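Local coordinates for protein acetyltransferase-like, GNAT family (Bacteroides thetaiotaomicron, PDB 3EY5) that probably transfers acetyl groups to an amine, as in the GNAT acetyltransferases, at residues L108-P113 against N123-H128. Residues are numbered along the deposited sequence; the frame is centred on the assembly and turned at random.
With SO4 (sulfate ion), chain B.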
loop_
_atom_site.group_PDB
_atom_site.type_symbol
_atom_site.label_atom_id
_atom_site.label_comp_id
_atom_site.label_asym_id
_atom_site.label_seq_id
_atom_site.Cartn_x
_atom_site.Cartn_y
_atom_site.Cartn_z
ATOM N N LEU A 108 -1.166 4.352 -5.168
ATOM C CA LEU A 108 -0.996 2.886 -4.950
ATOM C C LEU A 108 -0.899 2.115 -6.295
ATOM O O LEU A 108 -1.180 2.686 -7.361
ATOM C CB LEU A 108 -2.114 2.342 -4.076
ATOM C CG LEU A 108 -3.542 2.592 -4.605
ATOM C CD1 LEU A 108 -3.844 1.734 -5.791
ATOM C CD2 LEU A 108 -4.528 2.263 -3.542
ATOM N N GLU A 109 -0.465 0.857 -6.240
ATOM C CA GLU A 109 -0.433 -0.026 -7.424
ATOM C C GLU A 109 -1.581 -1.033 -7.357
ATOM O O GLU A 109 -1.932 -1.516 -6.258
ATOM C CB GLU A 109 0.865 -0.819 -7.508
ATOM C CG GLU A 109 2.145 -0.047 -7.197
ATOM C CD GLU A 109 3.401 -0.930 -7.317
ATOM O OE1 GLU A 109 3.249 -2.133 -7.629
ATOM O OE2 GLU A 109 4.542 -0.442 -7.099
ATOM N N VAL A 110 -2.194 -1.295 -8.508
ATOM C CA VAL A 110 -3.180 -2.356 -8.651
ATOM C C VAL A 110 -2.774 -3.272 -9.797
ATOM O O VAL A 110 -2.059 -2.878 -10.712
ATOM C CB VAL A 110 -4.623 -1.859 -8.907
ATOM C CG1 VAL A 110 -5.134 -1.089 -7.732
ATOM C CG2 VAL A 110 -4.705 -1.043 -10.164
ATOM N N GLU A 111 -3.227 -4.503 -9.704
ATOM C CA GLU A 111 -3.176 -5.437 -10.814
ATOM C C GLU A 111 -3.909 -4.943 -12.065
ATOM O O GLU A 111 -4.922 -4.220 -11.959
ATOM C CB GLU A 111 -3.763 -6.756 -10.354
ATOM C CG GLU A 111 -2.699 -7.637 -9.765
ATOM C CD GLU A 111 -1.867 -8.241 -10.886
ATOM O OE1 GLU A 111 -0.871 -8.943 -10.589
ATOM O OE2 GLU A 111 -2.225 -8.005 -12.077
ATOM N N ARG A 112 -3.396 -5.299 -13.241
ATOM C CA ARG A 112 -4.059 -4.878 -14.477
ATOM C C ARG A 112 -5.328 -5.724 -14.682
ATOM O O ARG A 112 -5.364 -6.887 -14.260
ATOM C CB ARG A 112 -3.107 -4.900 -15.691
ATOM C CG ARG A 112 -1.967 -3.970 -15.517
ATOM C CD ARG A 112 -1.228 -3.837 -16.827
ATOM N NE ARG A 112 0.018 -3.121 -16.644
ATOM C CZ ARG A 112 0.939 -3.020 -17.592
ATOM N NH1 ARG A 112 0.721 -3.586 -18.759
ATOM N NH2 ARG A 112 2.072 -2.377 -17.358
ATOM N N PRO A 113 -6.393 -5.120 -15.276
ATOM C CA PRO A 113 -7.693 -5.784 -15.260
ATOM C C PRO A 113 -7.752 -6.969 -16.209
ATOM O O PRO A 113 -8.491 -6.961 -17.189
ATOM C CB PRO A 113 -8.658 -4.692 -15.710
ATOM C CG PRO A 113 -7.857 -3.760 -16.467
ATOM C CD PRO A 113 -6.513 -3.749 -15.804
ATOM N N ASN A 123 -12.544 -0.971 -9.933
ATOM C CA ASN A 123 -13.811 -0.259 -9.702
ATOM C C ASN A 123 -14.045 0.102 -8.227
ATOM O O ASN A 123 -14.589 1.181 -7.921
ATOM C CB ASN A 123 -15.014 -0.996 -10.315
ATOM C CG ASN A 123 -14.902 -1.074 -11.845
ATOM O OD1 ASN A 123 -14.728 -0.064 -12.499
ATOM N ND2 ASN A 123 -14.991 -2.257 -12.395
ATOM N N PHE A 124 -13.634 -0.768 -7.321
ATOM C CA PHE A 124 -13.689 -0.404 -5.923
ATOM C C PHE A 124 -12.881 0.906 -5.677
ATOM O O PHE A 124 -13.397 1.870 -5.122
ATOM C CB PHE A 124 -13.204 -1.540 -5.046
ATOM C CG PHE A 124 -12.969 -1.145 -3.644
ATOM C CD1 PHE A 124 -14.012 -1.107 -2.747
ATOM C CD2 PHE A 124 -11.701 -0.793 -3.216
ATOM C CE1 PHE A 124 -13.788 -0.732 -1.421
ATOM C CE2 PHE A 124 -11.466 -0.412 -1.886
ATOM C CZ PHE A 124 -12.506 -0.374 -0.995
ATOM N N TYR A 125 -11.639 0.964 -6.141
ATOM C CA TYR A 125 -10.859 2.167 -5.880
ATOM C C TYR A 125 -11.409 3.409 -6.593
ATOM O O TYR A 125 -11.354 4.522 -6.028
ATOM C CB TYR A 125 -9.395 1.948 -6.204
ATOM C CG TYR A 125 -8.671 1.094 -5.175
ATOM C CD1 TYR A 125 -8.457 1.573 -3.891
ATOM C CD2 TYR A 125 -8.193 -0.177 -5.490
ATOM C CE1 TYR A 125 -7.809 0.835 -2.949
ATOM C CE2 TYR A 125 -7.499 -0.950 -4.533
ATOM C CZ TYR A 125 -7.322 -0.427 -3.270
ATOM O OH TYR A 125 -6.663 -1.141 -2.294
ATOM N N GLN A 126 -11.945 3.215 -7.803
ATOM C CA GLN A 126 -12.501 4.295 -8.581
ATOM C C GLN A 126 -13.778 4.837 -7.931
ATOM O O GLN A 126 -13.997 6.055 -7.912
ATOM C CB GLN A 126 -12.821 3.837 -10.014
ATOM C CG GLN A 126 -11.617 3.741 -10.949
ATOM C CD GLN A 126 -12.058 3.340 -12.328
ATOM O OE1 GLN A 126 -13.128 2.767 -12.488
ATOM N NE2 GLN A 126 -11.282 3.694 -13.337
ATOM N N ARG A 127 -14.626 3.934 -7.439
ATOM C CA ARG A 127 -15.759 4.339 -6.633
ATOM C C ARG A 127 -15.349 5.189 -5.461
ATOM O O ARG A 127 -16.122 6.044 -5.025
ATOM C CB ARG A 127 -16.527 3.138 -6.105
ATOM C CG ARG A 127 -17.458 2.567 -7.147
ATOM C CD ARG A 127 -18.489 1.645 -6.539
ATOM N NE ARG A 127 -17.963 0.594 -5.655
ATOM C CZ ARG A 127 -17.407 -0.563 -6.057
ATOM N NH1 ARG A 127 -17.248 -0.846 -7.334
ATOM N NH2 ARG A 127 -17.011 -1.459 -5.160
ATOM N N HIS A 128 -14.149 4.975 -4.934
ATOM C CA HIS A 128 -13.770 5.735 -3.768
ATOM C C HIS A 128 -12.746 6.801 -4.071
ATOM O O HIS A 128 -11.941 7.161 -3.205
ATOM C CB HIS A 128 -13.384 4.823 -2.598
ATOM C CG HIS A 128 -14.510 3.945 -2.147
ATOM N ND1 HIS A 128 -14.651 2.637 -2.567
ATOM C CD2 HIS A 128 -15.581 4.205 -1.364
ATOM C CE1 HIS A 128 -15.743 2.122 -2.040
ATOM N NE2 HIS A 128 -16.328 3.052 -1.307
HETATM S S SO4 B . -18.426 -0.065 -1.927
HETATM O O1 SO4 B . -17.515 -1.209 -2.084
HETATM O O2 SO4 B . -18.331 0.899 -3.023
HETATM O O3 SO4 B . -18.000 0.641 -0.702
HETATM O O4 SO4 B . -19.809 -0.519 -1.806
#
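Y125 lays its phenol ring against L108 and V110 where helix 116-127 packs on strand 106-110 of the central GNAT sheet. The L108 methyl comes over one face of the ring: CD2 stands 4.0 Å from the Y125 ring centroid, 27° off the normal, which meets the geometry of a CH-pi contact. The closest ring atom to L108 CD2 is Y125 CE1, at 3.6 Å. On the opposite face F124 CD2 sits 4.0 Å above the ring plane, over its centre, so the Y125 ring is held between these two carbons. V110 approaches the same ring obliquely, with CG1 3.9 Å from Y125 CD2. Both strand contacts are apolar, and L108 and V110 are buried, as expected of the two alternate strand residues whose side chains face the helix. Y125 CG lies anti to its carbonyl carbon (chi1 -74°), which carries the ring from the helix to the strand. V110 also touches I122, one turn earlier on the helix, and Y125 reaches F79 of the neighbouring strand 74-81.

Away from the sheet, the C-terminal end of the helix holds a sulfate, probably from the crystallisation liquor. R127, bent at chi3 (-51°), gives it two nearly straight bonds, NE to sulfate O2 at 2.7 Å and NH2 to sulfate O1 at 3.1 Å. H128, just past the last helical residue, turns its ring back so that ND1 donates to F124 O at 2.9 Å, with the donor tilted from the carbonyl plane, while its edge faces the anion. A leucine in place of H128 has no ring nitrogen, and would probably leave F124 O without its side-chain donor and the sulfate without the imidazole edge. Strand 106-110 followed by helix 116-127 forms a strand-helix unit packed on the mixed sheet of the GNAT fold.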